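Local coordinates for trans-4-hydroxy-L-proline dehydratase (Clostridioides difficile 70-100-2010, PDB 6VXC), which catalyses the radical-based dehydration of trans-4-hydroxy-L-proline to (S)-1-pyrroline-5-carboxylate in anaerobic hydroxyproline breakdown, as a glycyl radical enzyme, at residues F360-N364 / G450-C454; H180-G184 / F460-Y465; Y283-H287 / A299-G303. All coordinates share one frame; numbering follows the deposited sequence.

How the interactions relate
Following the chain from the N terminus, the loop 180-184 comes first. Helix 276-293 then meets the loop that follows it, and interaction 3 closes this short excursion. Residues 360-364, leading into edge strand 362-366, open interaction 1, which closes 86 residues later at 450-454. Interaction 2 closes last, when 460-465 reaches 180-184. Interactions 1 and 3 therefore lie in series, and both nest inside the long loop closed by interaction 2. All three touch. Ser-452 meets Tyr-465, Thr-301 meets Asn-362, and Cys-183 pairs with Thr-301. Interactions 1 and 2 lie at the probable active site, and interaction 3 joins helix 276-293 and its following loop to them.

Interaction 1 (F360-N364 / G450-C454)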
ATOM      1  N   PHE A 360       3.895   3.968   0.713  1.00 11.06           N
ATOM      2  CA  PHE A 360       3.746   2.582   1.143  1.00 12.55           C
ATOM      3  C   PHE A 360       4.760   1.656   0.473  1.00 12.71           C
ATOM      4  O   PHE A 360       4.416   0.572   0.002  1.00 13.46           O
ATOM      5  CB  PHE A 360       2.316   2.078   0.890  1.00 11.31           C
ATOM      6  CG  PHE A 360       1.275   2.833   1.635  1.00 12.10           C
ATOM      7  CD1 PHE A 360       0.770   4.016   1.137  1.00 12.51           C
ATOM      8  CD2 PHE A 360       0.809   2.371   2.851  1.00 12.58           C
ATOM      9  CE1 PHE A 360      -0.176   4.717   1.824  1.00 13.39           C
ATOM     10  CE2 PHE A 360      -0.141   3.075   3.544  1.00 15.37           C
ATOM     11  CZ  PHE A 360      -0.631   4.259   3.028  1.00 12.00           C
ATOM     12  N   ALA A 361       6.021   2.077   0.460  1.00 11.30           N
ATOM     13  CA  ALA A 361       7.110   1.241  -0.039  1.00 11.49           C
ATOM     14  C   ALA A 361       7.569   0.370   1.124  1.00 10.68           C
ATOM     15  O   ALA A 361       8.297   0.823   2.005  1.00 14.30           O
ATOM     16  CB  ALA A 361       8.252   2.073  -0.604  1.00  8.31           C
ATOM     17  N   ASN A 362       7.132  -0.879   1.122  1.00 10.59           N
ATOM     18  CA  ASN A 362       7.216  -1.763   2.274  1.00 11.48           C
ATOM     19  C   ASN A 362       8.430  -2.689   2.147  1.00 11.41           C
ATOM     20  O   ASN A 362       8.494  -3.513   1.235  1.00 10.90           O
ATOM     21  CB  ASN A 362       5.908  -2.551   2.369  1.00 12.54           C
ATOM     22  CG  ASN A 362       5.782  -3.348   3.646  1.00 10.84           C
ATOM     23  OD1 ASN A 362       6.757  -3.869   4.171  1.00 13.05           O
ATOM     24  ND2 ASN A 362       4.550  -3.504   4.115  1.00 10.80           N
ATOM     25  N   ILE A 363       9.371  -2.575   3.083  1.00 11.01           N
ATOM     26  CA  ILE A 363      10.565  -3.414   3.120  1.00  9.35           C
ATOM     27  C   ILE A 363      10.395  -4.462   4.220  1.00 10.51           C
ATOM     28  O   ILE A 363      10.004  -4.133   5.344  1.00 12.19           O
ATOM     29  CB  ILE A 363      11.830  -2.551   3.313  1.00 11.39           C
ATOM     30  CG1 ILE A 363      11.981  -1.596   2.110  1.00 11.52           C
ATOM     31  CG2 ILE A 363      13.062  -3.436   3.489  1.00 11.23           C
ATOM     32  CD1 ILE A 363      13.147  -0.617   2.165  1.00 10.31           C
ATOM     33  N   ASN A 364      10.642  -5.735   3.869  1.00 11.58           N
ATOM     34  CA  ASN A 364      10.517  -6.897   4.747  1.00 10.01           C
ATOM     35  C   ASN A 364      11.929  -7.357   5.141  1.00 10.22           C
ATOM     36  O   ASN A 364      12.681  -7.850   4.294  1.00 13.05           O
ATOM     37  CB  ASN A 364       9.788  -8.036   4.033  1.00  9.14           C
ATOM     38  CG  ASN A 364       8.259  -7.899   4.007  1.00 10.68           C
ATOM     39  OD1 ASN A 364       7.582  -8.897   3.802  1.00 13.72           O
ATOM     40  ND2 ASN A 364       7.720  -6.683   4.159  1.00 10.64           N
ATOM     41  N   GLY A 450       6.435 -12.224   0.628  1.00  9.82           N
ATOM     42  CA  GLY A 450       6.327 -11.383   1.796  1.00 10.32           C
ATOM     43  C   GLY A 450       5.081 -10.539   1.699  1.00 11.19           C
ATOM     44  O   GLY A 450       4.122 -10.907   1.017  1.00 10.33           O
ATOM     45  N   THR A 451       5.083  -9.429   2.429  1.00 10.28           N
ATOM     46  CA  THR A 451       3.986  -8.479   2.399  1.00 11.80           C
ATOM     47  C   THR A 451       4.489  -7.168   1.823  1.00 11.54           C
ATOM     48  O   THR A 451       5.653  -6.807   1.997  1.00 11.48           O
ATOM     49  CB  THR A 451       3.393  -8.232   3.799  1.00 10.62           C
ATOM     50  OG1 THR A 451       4.411  -7.752   4.688  1.00 13.79           O
ATOM     51  CG2 THR A 451       2.763  -9.511   4.370  1.00 10.81           C
ATOM     52  N   SER A 452       3.601  -6.461   1.138  1.00 11.53           N
ATOM     53  CA  SER A 452       3.894  -5.132   0.640  1.00 10.80           C
ATOM     54  C   SER A 452       2.714  -4.235   0.963  1.00 10.96           C
ATOM     55  O   SER A 452       1.721  -4.669   1.555  1.00 12.99           O
ATOM     56  CB  SER A 452       4.192  -5.143  -0.866  1.00 13.15           C
ATOM     57  OG  SER A 452       3.044  -5.499  -1.618  1.00 17.32           O
ATOM     58  N   GLY A 453       2.818  -2.986   0.552  1.00 14.08           N
ATOM     59  CA  GLY A 453       1.789  -2.019   0.894  1.00 12.61           C
ATOM     60  C   GLY A 453       1.638  -1.959   2.402  1.00 12.41           C
ATOM     61  O   GLY A 453       2.603  -1.730   3.130  1.00 13.77           O
ATOM     62  N   CYS A 454       0.428  -2.223   2.893  1.00 13.23           N
ATOM     63  CA  CYS A 454       0.179  -2.256   4.332  1.00 10.67           C
ATOM     64  C   CYS A 454       0.439  -3.637   4.936  1.00 12.03           C
ATOM     65  O   CYS A 454       1.279  -3.775   5.827  1.00 14.63           O
ATOM     66  CB  CYS A 454      -1.254  -1.800   4.619  1.00 11.58           C
ATOM     67  SG  CYS A 454      -1.558  -0.060   4.216  1.00 18.54           S
TER
HETATM   68  O   HOH W   1       5.187  -1.781  -0.875  1.00 10.72           O
HETATM   69  O   HOH W   2       8.606  -6.279   1.400  1.00 13.10           O
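Asn-362 turns its CG away from its own backbone N (chi1 -171°), and this carries the amide across to Gly-453. Asn-364 takes the other course. Its CG stands anti to the carbonyl carbon (chi1 -80°), and OD1 comes down on Thr-451. The strands 362-364 and 450-452 run nearly antiparallel, but side chains and water do the bonding between them. Asn-362 ND2 donates to Gly-453 O at 2.8 Å. The acceptor lies near the plane of the amide, while ND2 sits above the carbonyl plane of Gly-453. Asn-364 OD1 takes the backbone N-H of Thr-451 at 2.9 Å, in a nearly straight bond of 168°. Thr-451 OG1 adds a weak bond to the same OD1.

Two waters fill in the backbone pairing. Water 1 donates to Phe-360 O at 2.6 Å and accepts from Asn-362 N and Gly-453 N. Water 2 donates to both Asn-362 O and Thr-451 O. At the far end the SG of Cys-454 lies 3.5 Å from Phe-360 CE2, an oblique sulfur-aromatic contact. Gly-453 has a positive phi, which suits glycine.

Cys-454 is the probable thiyl radical site, as in related glycyl radical enzymes. Asn-398 and Gln-400 bond OD1 of Asn-362 and of Asn-364, so both amides have a second partner. Tyr-427 OH bonds Asn-362 ND2 and Cys-454 O. The contact thus fixes the buried backbone leading into the cysteine through directed polar bonds, while the cysteine sulfur meets the Phe-360 ring obliquely.

Interaction 2 (H180-G184 / F460-Y465)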
ATOM      1  N   HIS A 180       1.064  -1.890  -7.087  1.00 16.74           N
ATOM      2  CA  HIS A 180       0.983  -2.774  -5.934  1.00 18.06           C
ATOM      3  C   HIS A 180       1.887  -3.992  -6.106  1.00 17.75           C
ATOM      4  O   HIS A 180       1.456  -5.127  -5.912  1.00 19.50           O
ATOM      5  CB  HIS A 180      -0.459  -3.216  -5.669  1.00 16.10           C
ATOM      6  CG  HIS A 180      -0.666  -3.742  -4.287  1.00 15.04           C
ATOM      7  ND1 HIS A 180      -0.460  -5.063  -3.955  1.00 19.69           N
ATOM      8  CD2 HIS A 180      -1.039  -3.122  -3.144  1.00 13.55           C
ATOM      9  CE1 HIS A 180      -0.697  -5.234  -2.667  1.00 13.68           C
ATOM     10  NE2 HIS A 180      -1.050  -4.072  -2.151  1.00 18.23           N
ATOM     11  N   THR A 181       3.160  -3.758  -6.432  1.00 18.58           N
ATOM     12  CA  THR A 181       4.055  -4.873  -6.735  1.00 20.45           C
ATOM     13  C   THR A 181       5.454  -4.633  -6.144  1.00 16.41           C
ATOM     14  O   THR A 181       5.787  -3.535  -5.691  1.00 16.91           O
ATOM     15  CB  THR A 181       4.104  -5.130  -8.256  1.00 18.51           C
ATOM     16  OG1 THR A 181       4.674  -6.419  -8.506  1.00 30.15           O
ATOM     17  CG2 THR A 181       4.935  -4.087  -8.961  1.00 19.34           C
ATOM     18  N   VAL A 182       6.271  -5.690  -6.141  1.00 14.53           N
ATOM     19  CA  VAL A 182       7.532  -5.740  -5.395  1.00 12.08           C
ATOM     20  C   VAL A 182       8.609  -6.336  -6.287  1.00 13.90           C
ATOM     21  O   VAL A 182       8.367  -7.302  -7.016  1.00 15.64           O
ATOM     22  CB  VAL A 182       7.378  -6.554  -4.085  1.00 12.85           C
ATOM     23  CG1 VAL A 182       8.716  -6.663  -3.291  1.00  9.93           C
ATOM     24  CG2 VAL A 182       6.295  -5.923  -3.202  1.00 12.35           C
ATOM     25  N   CYS A 183       9.808  -5.780  -6.204  1.00 15.78           N
ATOM     26  CA  CYS A 183      10.919  -6.240  -7.020  1.00 13.76           C
ATOM     27  C   CYS A 183      11.365  -7.635  -6.588  1.00 15.24           C
ATOM     28  O   CYS A 183      11.378  -7.958  -5.400  1.00 13.66           O
ATOM     29  CB  CYS A 183      12.082  -5.254  -6.893  1.00 17.25           C
ATOM     30  SG  CYS A 183      13.364  -5.413  -8.132  1.00 40.06           S
ATOM     31  N   GLY A 184      11.704  -8.466  -7.558  1.00 16.42           N
ATOM     32  CA  GLY A 184      12.350  -9.745  -7.312  1.00 16.07           C
ATOM     33  C   GLY A 184      13.861  -9.620  -7.326  1.00 15.85           C
ATOM     34  O   GLY A 184      14.423  -8.570  -7.002  1.00 17.87           O
ATOM     35  N   PHE A 460       6.930 -11.922  -4.475  1.00 15.83           N
ATOM     36  CA  PHE A 460       7.703 -10.774  -4.966  1.00 14.03           C
ATOM     37  C   PHE A 460       8.383 -11.068  -6.294  1.00 12.12           C
ATOM     38  O   PHE A 460       9.089 -12.061  -6.432  1.00 16.06           O
ATOM     39  CB  PHE A 460       8.765 -10.389  -3.925  1.00 13.10           C
ATOM     40  CG  PHE A 460       8.204  -9.922  -2.606  1.00 11.54           C
ATOM     41  CD1 PHE A 460       6.869  -9.562  -2.479  1.00 12.36           C
ATOM     42  CD2 PHE A 460       9.033  -9.835  -1.486  1.00  9.01           C
ATOM     43  CE1 PHE A 460       6.361  -9.115  -1.258  1.00  9.76           C
ATOM     44  CE2 PHE A 460       8.536  -9.393  -0.270  1.00 10.76           C
ATOM     45  CZ  PHE A 460       7.207  -9.030  -0.153  1.00 10.68           C
ATOM     46  N   GLY A 461       8.178 -10.196  -7.269  1.00 14.70           N
ATOM     47  CA  GLY A 461       8.780 -10.360  -8.580  1.00 16.05           C
ATOM     48  C   GLY A 461       8.143 -11.407  -9.473  1.00 14.48           C
ATOM     49  O   GLY A 461       8.641 -11.629 -10.576  1.00 14.52           O
ATOM     50  N   LYS A 462       7.072 -12.071  -9.038  1.00 12.40           N
ATOM     51  CA  LYS A 462       6.462 -13.115  -9.854  1.00 13.00           C
ATOM     52  C   LYS A 462       4.936 -13.015  -9.903  1.00 13.86           C
ATOM     53  O   LYS A 462       4.285 -13.931 -10.422  1.00 11.59           O
ATOM     54  CB  LYS A 462       6.848 -14.496  -9.336  1.00 11.71           C
ATOM     55  CG  LYS A 462       8.332 -14.819  -9.309  1.00 12.79           C
ATOM     56  CD  LYS A 462       8.561 -16.133  -8.574  1.00 14.07           C
ATOM     57  CE  LYS A 462       9.934 -16.744  -8.874  1.00 16.64           C
ATOM     58  NZ  LYS A 462      11.002 -15.735  -8.830  1.00 19.33           N
ATOM     59  N   GLU A 463       4.345 -11.945  -9.378  1.00 12.99           N
ATOM     60  CA  GLU A 463       2.904 -11.893  -9.199  1.00 12.43           C
ATOM     61  C   GLU A 463       2.400 -10.492  -9.481  1.00 12.75           C
ATOM     62  O   GLU A 463       3.033  -9.503  -9.106  1.00 14.54           O
ATOM     63  CB  GLU A 463       2.500 -12.325  -7.763  1.00 11.18           C
ATOM     64  CG  GLU A 463       1.002 -12.306  -7.519  1.00 12.16           C
ATOM     65  CD  GLU A 463       0.593 -12.878  -6.165  1.00 13.35           C
ATOM     66  OE1 GLU A 463       1.475 -13.071  -5.292  1.00 13.33           O
ATOM     67  OE2 GLU A 463      -0.618 -13.138  -5.975  1.00 15.36           O
ATOM     68  N   ALA A 464       1.262 -10.416 -10.151  1.00 13.33           N
ATOM     69  CA  ALA A 464       0.419  -9.233 -10.122  1.00 12.91           C
ATOM     70  C   ALA A 464      -0.686  -9.509  -9.112  1.00 12.00           C
ATOM     71  O   ALA A 464      -1.532 -10.383  -9.326  1.00 14.26           O
ATOM     72  CB  ALA A 464      -0.146  -8.926 -11.505  1.00 15.53           C
ATOM     73  N   TYR A 465      -0.665  -8.789  -7.999  1.00 11.40           N
ATOM     74  CA  TYR A 465      -1.679  -8.947  -6.955  1.00 11.18           C
ATOM     75  C   TYR A 465      -2.250  -7.559  -6.717  1.00 14.54           C
ATOM     76  O   TYR A 465      -1.656  -6.741  -6.014  1.00 16.89           O
ATOM     77  CB  TYR A 465      -1.123  -9.608  -5.676  1.00 12.83           C
ATOM     78  CG  TYR A 465       0.135  -9.031  -5.022  1.00 14.15           C
ATOM     79  CD1 TYR A 465       1.370  -9.104  -5.658  1.00 13.08           C
ATOM     80  CD2 TYR A 465       0.099  -8.514  -3.721  1.00 13.78           C
ATOM     81  CE1 TYR A 465       2.534  -8.606  -5.047  1.00 14.21           C
ATOM     82  CE2 TYR A 465       1.242  -8.029  -3.107  1.00 13.31           C
ATOM     83  CZ  TYR A 465       2.458  -8.076  -3.770  1.00 17.87           C
ATOM     84  OH  TYR A 465       3.593  -7.583  -3.147  1.00 16.79           O
TER
HETATM   85  O   HOH W   3       1.266  -6.608  -8.053  1.00 20.78           O
HETATM   86  O   HOH W   4       5.549  -9.190  -7.622  1.00 25.33           O
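The side chains of His-180 and Tyr-465 stand roughly perpendicular, where a loop beside the probable active site of the glycyl radical enzyme fold meets the start of strand 463-472, an outer strand of a parallel sheet. The rings form an offset edge-to-face (T-shaped) pair with planes at 87°. The imidazole presents its edge to the phenol face, with CE1 3.4 Å from Tyr-465 CE2. His-180 ND1 also makes a weak, bent bond to Tyr-465 O. The carbonyl O of His-180 lies over the centre of the tyrosine ring, 3.7 Å above its plane. Tyr-465 CG sits between its own backbone N and carbonyl carbon (chi1 52°), which turns the ring toward His-180 and Val-182. The polar ends are held by other residues. His-180 NE2 bonds Glu-456, the probable proton acceptor, and Tyr-465 OH bonds Ser-452.

Val-182 packs against two aromatic groups. CG1 lies over one face of the Phe-460 ring, 3.5 Å from its centroid, a CH-pi contact. CG2 comes to the edge of the Tyr-465 ring and packs 3.2 Å from the OH, while also touching the Phe-460 rim. That rim and the tyrosine hydroxyl touch each other as well.

Further along, Gly-461 N makes a weak bond to Val-182 O. Here the two segments run very close. The CA atoms of Gly-184 and Gly-461 are 3.8 Å apart, a spacing that glycine at both positions permits. Water also bridges the two segments. Water 4 lies between Thr-181 OG1 and Glu-463 O. Water 3 donates to His-180 O at 2.6 Å and accepts from Tyr-465 N.

Interaction 3 (Y283-H287 / A299-G303); sequences YWFVH and AFTPG
Helix 276-293 packs here against the loop that follows it, within the pyruvate formate lyase-like fold. Tyr-283 and His-287 lie one helical turn apart and face the loop residues Phe-300 and Pro-302. Both have CG anti to the backbone N, Tyr-283 with chi1 168° and His-287 with chi1 -178°. This sends both rings from the helix toward the loop, where the tyrosine hydroxyl and histidine nitrogen hydrogen-bond. Tyr-283 OH and His-287 ND1 are 2.8 Å apart in an almost straight bond, and either could be the donor. The hydroxyl lies at the edge of the imidazole, in its plane.

No hydrogen bond crosses between helix and loop, so the contact is packing. Tyr-283 OH lies against the Phe-300 and Thr-301 backbone, 3.0 Å from Thr-301 CA. Pro-302 lies against one face of the tyrosine ring. Its CB stands over that face, 3.9 Å from the ring centroid, in a CH-pi contact offset toward the rim. Pro-302 CD packs close to the phenol end, 3.4 Å from Tyr-283 CZ. The Phe-300 ring runs nearly parallel to the tyrosine ring, with planes at 8°, but is slid aside. The two barely overlap. Val-286 CG1 closes on the far part of the same phenylalanine, 3.8 Å from Phe-300 CE2.

His-287 and Phe-300 run alongside each other, pointing opposite ways. The Phe-300 carbonyl comes to the imidazole edge, with O 3.2 Å from His-287 CE1. Trp-284, on the same helix, sets CZ3 over one face of the imidazole. Phe-338 of helix 324-339 also packs on Tyr-283, His-287 and Pro-302. On the loop itself, Thr-301 forms an ST turn and its OG1 also bonds Asn-362 O. In that turn Gly-303 N donates to Thr-301 OG1 at 3.0 Å.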
ATOM      1  N   TYR A 283      18.763  -0.869  -7.957  1.00 12.86           N
ATOM      2  CA  TYR A 283      17.397  -0.886  -7.458  1.00 11.06           C
ATOM      3  C   TYR A 283      16.760   0.490  -7.586  1.00 13.02           C
ATOM      4  O   TYR A 283      15.619   0.610  -8.046  1.00 14.06           O
ATOM      5  CB  TYR A 283      17.300  -1.358  -6.000  1.00 11.93           C
ATOM      6  CG  TYR A 283      15.890  -1.044  -5.555  1.00 12.46           C
ATOM      7  CD1 TYR A 283      14.833  -1.861  -5.930  1.00 10.93           C
ATOM      8  CD2 TYR A 283      15.596   0.154  -4.922  1.00 12.91           C
ATOM      9  CE1 TYR A 283      13.540  -1.536  -5.609  1.00 10.47           C
ATOM     10  CE2 TYR A 283      14.295   0.490  -4.606  1.00 10.65           C
ATOM     11  CZ  TYR A 283      13.277  -0.356  -4.963  1.00  9.67           C
ATOM     12  OH  TYR A 283      11.995  -0.029  -4.653  1.00 13.26           O
ATOM     13  N   TRP A 284      17.481   1.547  -7.179  1.00 12.53           N
ATOM     14  CA  TRP A 284      16.859   2.866  -7.141  1.00 11.77           C
ATOM     15  C   TRP A 284      16.532   3.384  -8.539  1.00 12.57           C
ATOM     16  O   TRP A 284      15.512   4.055  -8.727  1.00 14.49           O
ATOM     17  CB  TRP A 284      17.731   3.875  -6.382  1.00 10.73           C
ATOM     18  CG  TRP A 284      16.944   5.137  -6.185  1.00 11.89           C
ATOM     19  CD1 TRP A 284      17.197   6.361  -6.725  1.00 11.83           C
ATOM     20  CD2 TRP A 284      15.718   5.270  -5.445  1.00 12.17           C
ATOM     21  NE1 TRP A 284      16.223   7.252  -6.355  1.00 14.32           N
ATOM     22  CE2 TRP A 284      15.305   6.611  -5.562  1.00 12.18           C
ATOM     23  CE3 TRP A 284      14.946   4.390  -4.680  1.00  9.74           C
ATOM     24  CZ2 TRP A 284      14.144   7.091  -4.962  1.00  9.35           C
ATOM     25  CZ3 TRP A 284      13.791   4.871  -4.072  1.00 10.16           C
ATOM     26  CH2 TRP A 284      13.403   6.210  -4.221  1.00 10.65           C
ATOM     27  N   PHE A 285      17.393   3.107  -9.527  1.00 15.26           N
ATOM     28  CA  PHE A 285      17.079   3.477 -10.907  1.00 13.33           C
ATOM     29  C   PHE A 285      15.816   2.770 -11.387  1.00 13.15           C
ATOM     30  O   PHE A 285      14.947   3.380 -12.025  1.00 15.00           O
ATOM     31  CB  PHE A 285      18.258   3.142 -11.827  1.00 11.14           C
ATOM     32  CG  PHE A 285      19.335   4.203 -11.874  1.00 14.72           C
ATOM     33  CD1 PHE A 285      19.027   5.548 -11.672  1.00 13.61           C
ATOM     34  CD2 PHE A 285      20.654   3.855 -12.156  1.00 12.12           C
ATOM     35  CE1 PHE A 285      20.022   6.529 -11.726  1.00 15.68           C
ATOM     36  CE2 PHE A 285      21.662   4.831 -12.216  1.00 13.50           C
ATOM     37  CZ  PHE A 285      21.347   6.170 -12.004  1.00 13.19           C
ATOM     38  N   VAL A 286      15.713   1.471 -11.114  1.00 13.87           N
ATOM     39  CA  VAL A 286      14.508   0.723 -11.461  1.00 12.63           C
ATOM     40  C   VAL A 286      13.297   1.330 -10.758  1.00 12.06           C
ATOM     41  O   VAL A 286      12.226   1.469 -11.350  1.00 14.07           O
ATOM     42  CB  VAL A 286      14.675  -0.770 -11.113  1.00 11.06           C
ATOM     43  CG1 VAL A 286      13.361  -1.518 -11.318  1.00 10.91           C
ATOM     44  CG2 VAL A 286      15.801  -1.417 -11.913  1.00 11.74           C
ATOM     45  N   HIS A 287      13.453   1.702  -9.488  1.00 11.93           N
ATOM     46  CA  HIS A 287      12.369   2.349  -8.749  1.00 13.12           C
ATOM     47  C   HIS A 287      11.922   3.644  -9.434  1.00 13.29           C
ATOM     48  O   HIS A 287      10.735   3.832  -9.712  1.00 13.94           O
ATOM     49  CB  HIS A 287      12.833   2.619  -7.310  1.00 11.40           C
ATOM     50  CG  HIS A 287      11.797   3.236  -6.427  1.00 11.13           C
ATOM     51  ND1 HIS A 287      11.248   2.574  -5.350  1.00  9.14           N
ATOM     52  CD2 HIS A 287      11.252   4.476  -6.420  1.00 11.08           C
ATOM     53  CE1 HIS A 287      10.379   3.363  -4.745  1.00  9.71           C
ATOM     54  NE2 HIS A 287      10.369   4.527  -5.366  1.00 10.12           N
ATOM     55  N   ALA A 299       4.098   2.733  -4.860  1.00 14.31           N
ATOM     56  CA  ALA A 299       5.394   3.028  -5.470  1.00 10.10           C
ATOM     57  C   ALA A 299       6.116   1.764  -5.928  1.00 12.53           C
ATOM     58  O   ALA A 299       5.628   1.045  -6.798  1.00 13.31           O
ATOM     59  CB  ALA A 299       6.253   3.821  -4.483  1.00  9.32           C
ATOM     60  N   PHE A 300       7.292   1.501  -5.364  1.00 12.75           N
ATOM     61  CA  PHE A 300       8.035   0.271  -5.613  1.00 13.40           C
ATOM     62  C   PHE A 300       8.821  -0.045  -4.350  1.00 11.31           C
ATOM     63  O   PHE A 300       8.959   0.801  -3.466  1.00 14.87           O
ATOM     64  CB  PHE A 300       8.963   0.403  -6.851  1.00 11.00           C
ATOM     65  CG  PHE A 300       9.297  -0.914  -7.517  1.00 13.02           C
ATOM     66  CD1 PHE A 300       8.322  -1.871  -7.732  1.00 13.31           C
ATOM     67  CD2 PHE A 300      10.576  -1.179  -7.957  1.00 11.55           C
ATOM     68  CE1 PHE A 300       8.616  -3.069  -8.359  1.00 13.54           C
ATOM     69  CE2 PHE A 300      10.882  -2.381  -8.584  1.00 12.97           C
ATOM     70  CZ  PHE A 300       9.908  -3.322  -8.794  1.00 15.00           C
ATOM     71  N   THR A 301       9.307  -1.280  -4.246  1.00 13.04           N
ATOM     72  CA  THR A 301      10.089  -1.660  -3.078  1.00 10.96           C
ATOM     73  C   THR A 301      11.012  -2.802  -3.447  1.00  9.87           C
ATOM     74  O   THR A 301      10.612  -3.699  -4.198  1.00 13.39           O
ATOM     75  CB  THR A 301       9.206  -2.088  -1.885  1.00 12.45           C
ATOM     76  OG1 THR A 301      10.018  -2.743  -0.904  1.00 13.50           O
ATOM     77  CG2 THR A 301       8.096  -3.043  -2.322  1.00 10.28           C
ATOM     78  N   PRO A 302      12.220  -2.840  -2.888  1.00 10.25           N
ATOM     79  CA  PRO A 302      13.088  -3.998  -3.121  1.00  9.96           C
ATOM     80  C   PRO A 302      12.593  -5.261  -2.437  1.00 11.70           C
ATOM     81  O   PRO A 302      13.119  -6.350  -2.726  1.00 13.79           O
ATOM     82  CB  PRO A 302      14.435  -3.535  -2.547  1.00  9.52           C
ATOM     83  CG  PRO A 302      14.038  -2.584  -1.472  1.00  9.41           C
ATOM     84  CD  PRO A 302      12.834  -1.862  -1.971  1.00  8.77           C
ATOM     85  N   GLY A 303      11.580  -5.163  -1.573  1.00 10.74           N
ATOM     86  CA  GLY A 303      11.054  -6.350  -0.924  1.00  9.21           C
ATOM     87  C   GLY A 303      12.023  -6.927   0.088  1.00 11.69           C
ATOM     88  O   GLY A 303      12.248  -6.319   1.136  1.00 10.71           O
TER